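Local coordinates for protein dihydrodipicolinate synthase (Bacillus anthracis, PDB 1XKY) that probably catalyses the condensation of pyruvate with aspartate semialdehyde, an early step of bacterial lysine biosynthesis, as a four-chain TIM-barrel lyase, at residues A86-N91 against I97-K102; K102-G107 against T137-M142; G125-F130 against V159-E164. One frame throughout, in Å; residues are numbered along the deposited sequence.

The three contacts follow neighbouring parts of one TIM barrel, around strands 84-87, 110-114 and 141-145. Interaction 1 comes first along the chain, and its last residue, Lys102, is the first of interaction 2. The segments of interactions 2 and 3 alternate. Interactions 1 and 2 have centres about 9 Å apart and share helix 93-105. Thr88 packs on Ala103, and Thr100 on Thr137. Interaction 3 joins the next two outer helices, 123-135 and 156-163. Its centre lies about 16 Å from that of interaction 1, which it touches where His129 packs on Ser90, and about 18 Å from that of interaction 2. Together they join helices to barrel strands and loops, and one outer helix to the next.

Interaction 1: A86-N91 against I97-K102; sequences AGTGSN and IDLTKK
Thr88 and Thr100 meet through their hydroxyls, in the one hydrogen bond between 86-91 and 97-102. Thr88 OG1 is the donor and Thr100 OG1 the acceptor, 2.8 Å apart. The two side chains cross at about a right angle. On Thr88, chi1 of 60° puts OG1 between the backbone N and the carbonyl carbon, and the methyl CG2 beside the backbone N. Thr100 OG1 in turn bonds the carbonyl of Ser96, one helical turn back. Its first torsion (chi1 -65°) sets the oxygen beside its own backbone N, where it can reach that carbonyl. Thr100 OG1 therefore has two partners, and the pair of hydroxyls forms a short relay ending on the helix backbone.

The rest is van der Waals packing, partly against carbonyl oxygens. Leu99 lays its CD2 branch alongside the backbone of Thr88, with CD2 3.8 Å from Thr88 CA and 3.6 Å from Thr88 O. Leu99 CG comes 4.1 Å from both Thr88 CB and Thr88 CG2. The methyl of Thr88 meets the helix backbone, with CG2 3.8 Å from Leu99 O. Thr88 also packs on Val111 and Leu113 of strand 110-114, and Leu99 on Tyr71 of helix 64-78. The contact is thus wedged between a strand and a second helix, and it is largely buried.

One backbone bond shapes the first segment. Gly87 is the centre of an inverse gamma turn, in which Thr88 N makes a weak 3.0 Å bond to Ala86 O.

Here the residues that follow strand 84-87 pack against helix 93-105, the strand-to-helix half of the beta-alpha-beta unit that continues into strand 110-114 of the TIM barrel.

Interaction 2: K102-G107 against T137-M142; sequences KATEVG and TPLPVM
Thr104 and Thr137 join the last turn of helix 93-105 to the loop leading into strand 141-145. This is the end of the TIM barrel where strands begin. Thr137 forms an ST turn, which presents its hydroxyl to the helix.

The two threonine side chains cross obliquely and meet at their oxygens. Thr137 OG1 donates to Thr104 OG1 over 2.8 Å. CG2 of Thr104 lies anti to its backbone N, while OG1 lies beside that N (chi1 -62°). From there Thr104 OG1 also bonds the carbonyl of Thr100, one turn back. Thr104 OG1 has two partners, and so has Thr137 OG1, which also accepts the backbone N-H of Leu139. On Thr137 the hydroxyl oxygen is anti to its own backbone N (chi1 -171°), and this swings it round to the N-H two residues on.

Leu139 and Thr104 slide past each other in opposite directions. Leu139 CD1 lies 3.5 Å from Thr104 OG1 and 4.0 Å from Thr104 CA. The threonine oxygen thus has a methyl beside it as well as its polar partners. Pro138 makes a looser contact at the more exposed border, where its CD is 4.3 Å from Thr104 CG2.

The loop connects the helix with strand 141-145, which lies between strands 110-114 and 168-173 of the barrel. Within the ST turn, Leu139 N lies 3.2 Å from Thr137 OG1, and the N-H points at the oxygen with an angle of 164°.

Interaction 3: G125-F130 against V159-E164; sequences GMYQHF and VVRLSE. With K (potassium ion), chain F.
Arg161 lays its guanidinium flat over one face of the Tyr127 ring. The planes are 15° apart, and Arg161 CZ lies 3.7 Å from the ring centroid of Tyr127, a cation-pi stack. A bend at chi3 (65°) folds the arginine chain over the ring, and NH2 sits above the ring centre. Arg161 NH1 also forms a salt bridge with Glu124, which helps hold the group there. Water 1 joins the residues a second time: it lies 2.7 Å from Tyr127 OH and donates to Arg161 O.

Leu162 comes next and splits its methyls between two rings. CD2 is 3.5 Å from Tyr127 CD1, and CD1 is 3.5 Å from Phe130 CD2. Leu162 and Phe130 both continue inward onto Leu143 of strand 141-145.

Ser163 takes no part in this packing. Its hydroxyl OG donates to Val160 O over 2.6 Å. Its carbonyl O binds the potassium ion at 2.7 Å, together with two waters and the carbonyls of Ile165, Glu166 and Ile168.

The segments 125-130 and 159-163 run 24° from parallel, with axes 10.3 Å apart, as neighbouring outer helices of a TIM barrel.

Interaction 1: A86-N91 against I97-K102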
loop_
_atom_site.group_PDB
_atom_site.type_symbol
_atom_site.label_atom_id
_atom_site.label_comp_id
_atom_site.label_asym_id
_atom_site.label_seq_id
_atom_site.Cartn_x
_atom_site.Cartn_y
_atom_site.Cartn_z
ATOM N N ALA A 86 -11.231 -29.549 -7.555
ATOM C CA ALA A 86 -10.046 -29.856 -6.747
ATOM C C ALA A 86 -8.970 -28.771 -6.864
ATOM O O ALA A 86 -8.647 -28.323 -7.958
ATOM C CB ALA A 86 -9.469 -31.192 -7.157
ATOM N N GLY A 87 -8.401 -28.377 -5.731
ATOM C CA GLY A 87 -7.384 -27.329 -5.699
ATOM C C GLY A 87 -6.003 -27.881 -6.005
ATOM O O GLY A 87 -5.192 -28.076 -5.098
ATOM N N THR A 88 -5.721 -28.101 -7.286
ATOM C CA THR A 88 -4.522 -28.848 -7.682
ATOM C C THR A 88 -3.306 -27.967 -8.007
ATOM O O THR A 88 -2.168 -28.461 -8.056
ATOM C CB THR A 88 -4.813 -29.760 -8.884
ATOM O OG1 THR A 88 -5.236 -28.969 -9.996
ATOM C CG2 THR A 88 -5.881 -30.782 -8.548
ATOM N N GLY A 89 -3.542 -26.671 -8.212
ATOM C CA GLY A 89 -2.475 -25.744 -8.569
ATOM C C GLY A 89 -1.611 -25.314 -7.396
ATOM O O GLY A 89 -2.122 -24.937 -6.343
ATOM N N SER A 90 -0.294 -25.395 -7.581
ATOM C CA SER A 90 0.672 -24.851 -6.631
ATOM C C SER A 90 1.552 -23.820 -7.359
ATOM O O SER A 90 1.209 -23.365 -8.454
ATOM C CB SER A 90 1.499 -25.981 -5.992
ATOM O OG SER A 90 2.299 -26.675 -6.934
ATOM N N ASN A 91 2.668 -23.449 -6.742
ATOM C CA ASN A 91 3.651 -22.555 -7.354
ATOM C C ASN A 91 4.762 -23.286 -8.130
ATOM O O ASN A 91 5.769 -22.677 -8.519
ATOM C CB ASN A 91 4.236 -21.602 -6.297
ATOM C CG ASN A 91 5.077 -22.307 -5.236
ATOM O OD1 ASN A 91 5.675 -21.643 -4.379
ATOM N ND2 ASN A 91 5.136 -23.637 -5.279
ATOM N N ILE A 97 0.860 -30.156 -12.626
ATOM C CA ILE A 97 0.456 -31.131 -13.646
ATOM C C ILE A 97 0.264 -32.530 -13.031
ATOM O O ILE A 97 -0.753 -33.178 -13.262
ATOM C CB ILE A 97 1.469 -31.169 -14.821
ATOM C CG1 ILE A 97 1.316 -29.896 -15.672
ATOM C CG2 ILE A 97 1.280 -32.429 -15.673
ATOM C CD1 ILE A 97 2.465 -29.624 -16.626
ATOM N N ASP A 98 1.227 -32.986 -12.238
ATOM C CA ASP A 98 1.100 -34.287 -11.585
ATOM C C ASP A 98 -0.194 -34.391 -10.770
ATOM O O ASP A 98 -0.973 -35.323 -10.954
ATOM C CB ASP A 98 2.287 -34.571 -10.672
ATOM C CG ASP A 98 2.279 -35.996 -10.148
ATOM O OD1 ASP A 98 2.448 -36.932 -10.961
ATOM O OD2 ASP A 98 2.085 -36.182 -8.924
ATOM N N LEU A 99 -0.415 -33.440 -9.864
ATOM C CA LEU A 99 -1.588 -33.498 -8.981
ATOM C C LEU A 99 -2.890 -33.355 -9.774
ATOM O O LEU A 99 -3.913 -33.937 -9.419
ATOM C CB LEU A 99 -1.499 -32.429 -7.887
ATOM C CG LEU A 99 -2.557 -32.448 -6.783
ATOM C CD1 LEU A 99 -2.583 -33.798 -6.049
ATOM C CD2 LEU A 99 -2.301 -31.328 -5.817
ATOM N N THR A 100 -2.842 -32.591 -10.857
ATOM C CA THR A 100 -4.003 -32.402 -11.719
ATOM C C THR A 100 -4.404 -33.733 -12.370
ATOM O O THR A 100 -5.598 -34.058 -12.421
ATOM C CB THR A 100 -3.750 -31.282 -12.749
ATOM O OG1 THR A 100 -3.608 -30.028 -12.054
ATOM C CG2 THR A 100 -4.888 -31.166 -13.746
ATOM N N LYS A 101 -3.409 -34.503 -12.821
ATOM C CA LYS A 101 -3.634 -35.852 -13.364
ATOM C C LYS A 101 -4.275 -36.748 -12.323
ATOM O O LYS A 101 -5.244 -37.431 -12.606
ATOM C CB LYS A 101 -2.326 -36.521 -13.810
ATOM C CG LYS A 101 -1.492 -35.761 -14.832
ATOM C CD LYS A 101 -1.903 -36.021 -16.264
ATOM C CE LYS A 101 -1.002 -35.275 -17.242
ATOM N NZ LYS A 101 0.427 -35.682 -17.130
ATOM N N LYS A 102 -3.709 -36.749 -11.119
ATOM C CA LYS A 102 -4.220 -37.570 -10.033
ATOM C C LYS A 102 -5.665 -37.221 -9.665
ATOM O O LYS A 102 -6.494 -38.115 -9.496
ATOM C CB LYS A 102 -3.300 -37.483 -8.812
ATOM C CG LYS A 102 -1.998 -38.258 -8.983
ATOM C CD LYS A 102 -0.905 -37.720 -8.091
ATOM C CE LYS A 102 0.208 -38.725 -7.875
ATOM N NZ LYS A 102 0.650 -39.346 -9.158
#

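Interaction 2: K102-G107 against T137-M142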
loop_
_atom_site.group_PDB
_atom_site.type_symbol
_atom_site.label_atom_id
_atom_site.label_comp_id
_atom_site.label_asym_id
_atom_site.label_seq_id
_atom_site.Cartn_x
_atom_site.Cartn_y
_atom_site.Cartn_z
ATOM N N LYS A 102 -3.709 -36.749 -11.119
ATOM C CA LYS A 102 -4.220 -37.570 -10.033
ATOM C C LYS A 102 -5.665 -37.221 -9.665
ATOM O O LYS A 102 -6.494 -38.115 -9.496
ATOM C CB LYS A 102 -3.300 -37.483 -8.812
ATOM C CG LYS A 102 -1.998 -38.258 -8.983
ATOM C CD LYS A 102 -0.905 -37.720 -8.091
ATOM C CE LYS A 102 0.208 -38.725 -7.875
ATOM N NZ LYS A 102 0.650 -39.346 -9.158
ATOM N N ALA A 103 -5.971 -35.931 -9.557
ATOM C CA ALA A 103 -7.352 -35.491 -9.332
ATOM C C ALA A 103 -8.279 -35.945 -10.467
ATOM O O ALA A 103 -9.387 -36.416 -10.215
ATOM C CB ALA A 103 -7.421 -33.982 -9.166
ATOM N N THR A 104 -7.817 -35.817 -11.710
ATOM C CA THR A 104 -8.616 -36.230 -12.862
ATOM C C THR A 104 -8.940 -37.728 -12.775
ATOM O O THR A 104 -10.072 -38.146 -13.045
ATOM C CB THR A 104 -7.886 -35.927 -14.194
ATOM O OG1 THR A 104 -7.686 -34.517 -14.321
ATOM C CG2 THR A 104 -8.678 -36.429 -15.399
ATOM N N GLU A 105 -7.943 -38.517 -12.376
ATOM C CA GLU A 105 -8.080 -39.965 -12.246
ATOM C C GLU A 105 -9.104 -40.420 -11.204
ATOM O O GLU A 105 -9.692 -41.490 -11.355
ATOM C CB GLU A 105 -6.730 -40.595 -11.907
ATOM C CG GLU A 105 -5.725 -40.603 -13.038
ATOM C CD GLU A 105 -4.316 -40.952 -12.558
ATOM O OE1 GLU A 105 -4.138 -41.221 -11.348
ATOM O OE2 GLU A 105 -3.386 -40.964 -13.392
ATOM N N VAL A 106 -9.308 -39.637 -10.145
ATOM C CA VAL A 106 -10.309 -39.993 -9.125
ATOM C C VAL A 106 -11.681 -39.351 -9.338
ATOM O O VAL A 106 -12.538 -39.434 -8.459
ATOM C CB VAL A 106 -9.812 -39.727 -7.670
ATOM C CG1 VAL A 106 -8.494 -40.435 -7.425
ATOM C CG2 VAL A 106 -9.706 -38.230 -7.366
ATOM N N GLY A 107 -11.886 -38.710 -10.486
ATOM C CA GLY A 107 -13.225 -38.323 -10.926
ATOM C C GLY A 107 -13.760 -36.964 -10.515
ATOM O O GLY A 107 -14.980 -36.750 -10.523
ATOM N N THR A 137 -4.926 -31.749 -18.875
ATOM C CA THR A 137 -6.182 -32.349 -18.420
ATOM C C THR A 137 -7.341 -32.018 -19.353
ATOM O O THR A 137 -7.406 -30.918 -19.896
ATOM C CB THR A 137 -6.548 -31.902 -16.967
ATOM O OG1 THR A 137 -7.658 -32.670 -16.490
ATOM C CG2 THR A 137 -6.898 -30.420 -16.896
ATOM N N PRO A 138 -8.269 -32.972 -19.538
ATOM C CA PRO A 138 -9.490 -32.673 -20.280
ATOM C C PRO A 138 -10.516 -31.903 -19.445
ATOM O O PRO A 138 -11.503 -31.394 -19.982
ATOM C CB PRO A 138 -10.021 -34.065 -20.624
ATOM C CG PRO A 138 -9.567 -34.903 -19.490
ATOM C CD PRO A 138 -8.232 -34.380 -19.099
ATOM N N LEU A 139 -10.270 -31.810 -18.144
ATOM C CA LEU A 139 -11.211 -31.178 -17.224
ATOM C C LEU A 139 -11.249 -29.665 -17.359
ATOM O O LEU A 139 -10.248 -29.043 -17.716
ATOM C CB LEU A 139 -10.857 -31.534 -15.778
ATOM C CG LEU A 139 -11.111 -32.976 -15.334
ATOM C CD1 LEU A 139 -10.838 -33.088 -13.848
ATOM C CD2 LEU A 139 -12.525 -33.406 -15.652
ATOM N N PRO A 140 -12.421 -29.066 -17.071
ATOM C CA PRO A 140 -12.527 -27.623 -16.949
ATOM C C PRO A 140 -11.606 -27.057 -15.860
ATOM O O PRO A 140 -11.349 -27.719 -14.831
ATOM C CB PRO A 140 -13.997 -27.403 -16.573
ATOM C CG PRO A 140 -14.695 -28.624 -16.998
ATOM C CD PRO A 140 -13.721 -29.729 -16.861
ATOM N N VAL A 141 -11.124 -25.839 -16.098
ATOM C CA VAL A 141 -10.199 -25.158 -15.203
ATOM C C VAL A 141 -10.769 -23.803 -14.756
ATOM O O VAL A 141 -11.248 -23.009 -15.581
ATOM C CB VAL A 141 -8.828 -24.932 -15.892
ATOM C CG1 VAL A 141 -7.925 -24.031 -15.047
ATOM C CG2 VAL A 141 -8.156 -26.255 -16.180
ATOM N N MET A 142 -10.703 -23.557 -13.448
ATOM C CA MET A 142 -11.016 -22.265 -12.857
ATOM C C MET A 142 -9.710 -21.674 -12.329
ATOM O O MET A 142 -8.999 -22.303 -11.540
ATOM C CB MET A 142 -12.039 -22.403 -11.722
ATOM C CG MET A 142 -12.417 -21.080 -11.032
ATOM S SD MET A 142 -13.644 -21.230 -9.695
ATOM C CE MET A 142 -15.147 -21.451 -10.623
#

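Interaction 3: G125-F130 against V159-E164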
loop_
_atom_site.group_PDB
_atom_site.type_symbol
_atom_site.label_atom_id
_atom_site.label_comp_id
_atom_site.label_asym_id
_atom_site.label_seq_id
_atom_site.Cartn_x
_atom_site.Cartn_y
_atom_site.Cartn_z
ATOM N N GLY A 125 4.972 -15.706 -17.397
ATOM C CA GLY A 125 5.256 -16.917 -16.612
ATOM C C GLY A 125 3.971 -17.615 -16.198
ATOM O O GLY A 125 3.805 -18.829 -16.400
ATOM N N MET A 126 3.042 -16.831 -15.659
ATOM C CA MET A 126 1.758 -17.352 -15.234
ATOM C C MET A 126 0.944 -17.857 -16.415
ATOM O O MET A 126 0.296 -18.891 -16.322
ATOM C CB MET A 126 0.972 -16.298 -14.454
ATOM C CG MET A 126 1.508 -16.106 -13.056
ATOM S SD MET A 126 0.410 -15.123 -12.036
ATOM C CE MET A 126 0.898 -13.466 -12.504
ATOM N N TYR A 127 0.998 -17.136 -17.528
ATOM C CA TYR A 127 0.343 -17.596 -18.740
ATOM C C TYR A 127 0.835 -19.000 -19.143
ATOM O O TYR A 127 0.028 -19.906 -19.381
ATOM C CB TYR A 127 0.528 -16.592 -19.887
ATOM C CG TYR A 127 -0.083 -17.113 -21.146
ATOM C CD1 TYR A 127 -1.446 -16.972 -21.381
ATOM C CD2 TYR A 127 0.682 -17.819 -22.071
ATOM C CE1 TYR A 127 -2.028 -17.503 -22.531
ATOM C CE2 TYR A 127 0.117 -18.342 -23.212
ATOM C CZ TYR A 127 -1.237 -18.176 -23.440
ATOM O OH TYR A 127 -1.806 -18.696 -24.577
ATOM N N GLN A 128 2.153 -19.184 -19.205
ATOM C CA GLN A 128 2.717 -20.487 -19.560
ATOM C C GLN A 128 2.409 -21.559 -18.511
ATOM O O GLN A 128 2.186 -22.724 -18.842
ATOM C CB GLN A 128 4.226 -20.378 -19.780
ATOM C CG GLN A 128 4.629 -19.492 -20.956
ATOM C CD GLN A 128 4.108 -19.963 -22.319
ATOM O OE1 GLN A 128 3.901 -19.141 -23.222
ATOM N NE2 GLN A 128 3.893 -21.270 -22.475
ATOM N N HIS A 129 2.375 -21.149 -17.249
ATOM C CA HIS A 129 2.068 -22.046 -16.133
ATOM C C HIS A 129 0.658 -22.617 -16.280
ATOM O O HIS A 129 0.478 -23.833 -16.313
ATOM C CB HIS A 129 2.254 -21.264 -14.821
ATOM C CG HIS A 129 1.695 -21.923 -13.597
ATOM N ND1 HIS A 129 2.401 -22.852 -12.860
ATOM C CD2 HIS A 129 0.529 -21.723 -12.937
ATOM C CE1 HIS A 129 1.679 -23.212 -11.811
ATOM N NE2 HIS A 129 0.538 -22.546 -11.836
ATOM N N PHE A 130 -0.326 -21.729 -16.393
ATOM C CA PHE A 130 -1.734 -22.125 -16.463
ATOM C C PHE A 130 -2.037 -22.873 -17.761
ATOM O O PHE A 130 -2.763 -23.861 -17.759
ATOM C CB PHE A 130 -2.640 -20.896 -16.349
ATOM C CG PHE A 130 -2.671 -20.276 -14.969
ATOM C CD1 PHE A 130 -2.975 -21.041 -13.852
ATOM C CD2 PHE A 130 -2.432 -18.916 -14.798
ATOM C CE1 PHE A 130 -3.032 -20.464 -12.582
ATOM C CE2 PHE A 130 -2.481 -18.332 -13.530
ATOM C CZ PHE A 130 -2.789 -19.103 -12.427
ATOM N N VAL A 159 -5.809 -12.929 -18.098
ATOM C CA VAL A 159 -7.036 -13.708 -17.908
ATOM C C VAL A 159 -7.778 -13.874 -19.218
ATOM O O VAL A 159 -8.253 -14.967 -19.529
ATOM C CB VAL A 159 -7.977 -13.092 -16.841
ATOM C CG1 VAL A 159 -9.292 -13.880 -16.759
ATOM C CG2 VAL A 159 -7.300 -13.089 -15.490
ATOM N N VAL A 160 -7.849 -12.796 -19.996
ATOM C CA VAL A 160 -8.492 -12.842 -21.304
ATOM C C VAL A 160 -7.772 -13.847 -22.217
ATOM O O VAL A 160 -8.414 -14.691 -22.825
ATOM C CB VAL A 160 -8.558 -11.439 -21.981
ATOM C CG1 VAL A 160 -9.065 -11.557 -23.430
ATOM C CG2 VAL A 160 -9.451 -10.489 -21.192
ATOM N N ARG A 161 -6.449 -13.760 -22.306
ATOM C CA ARG A 161 -5.676 -14.721 -23.113
ATOM C C ARG A 161 -5.950 -16.159 -22.664
ATOM O O ARG A 161 -6.186 -17.040 -23.491
ATOM C CB ARG A 161 -4.176 -14.451 -23.029
ATOM C CG ARG A 161 -3.712 -13.144 -23.634
ATOM C CD ARG A 161 -2.237 -12.924 -23.331
ATOM N NE ARG A 161 -1.389 -13.923 -23.980
ATOM C CZ ARG A 161 -0.142 -14.214 -23.615
ATOM N NH1 ARG A 161 0.425 -13.597 -22.595
ATOM N NH2 ARG A 161 0.544 -15.133 -24.277
ATOM N N LEU A 162 -5.921 -16.392 -21.351
ATOM C CA LEU A 162 -6.177 -17.727 -20.811
ATOM C C LEU A 162 -7.604 -18.216 -21.109
ATOM O O LEU A 162 -7.804 -19.400 -21.393
ATOM C CB LEU A 162 -5.859 -17.776 -19.311
ATOM C CG LEU A 162 -4.361 -17.713 -18.996
ATOM C CD1 LEU A 162 -4.118 -17.502 -17.511
ATOM C CD2 LEU A 162 -3.638 -18.961 -19.484
ATOM N N SER A 163 -8.574 -17.297 -21.098
ATOM C CA SER A 163 -9.972 -17.628 -21.398
ATOM C C SER A 163 -10.167 -18.160 -22.823
ATOM O O SER A 163 -11.160 -18.833 -23.101
ATOM C CB SER A 163 -10.892 -16.417 -21.185
ATOM O OG SER A 163 -10.829 -15.520 -22.286
ATOM N N GLU A 164 -9.234 -17.850 -23.719
ATOM C CA GLU A 164 -9.270 -18.375 -25.076
ATOM C C GLU A 164 -8.868 -19.849 -25.151
ATOM O O GLU A 164 -9.068 -20.489 -26.172
ATOM C CB GLU A 164 -8.379 -17.541 -25.992
ATOM C CG GLU A 164 -8.899 -16.125 -26.183
ATOM C CD GLU A 164 -7.905 -15.207 -26.854
ATOM O OE1 GLU A 164 -6.933 -15.693 -27.471
ATOM O OE2 GLU A 164 -8.091 -13.983 -26.752
HETATM K K K F . -12.470 -21.087 -22.507
HETATM O O HOH W 1 -4.334 -18.011 -25.209
HETATM O O HOH W 2 -15.081 -20.350 -21.410
HETATM O O HOH W 3 -13.043 -21.263 -25.069
#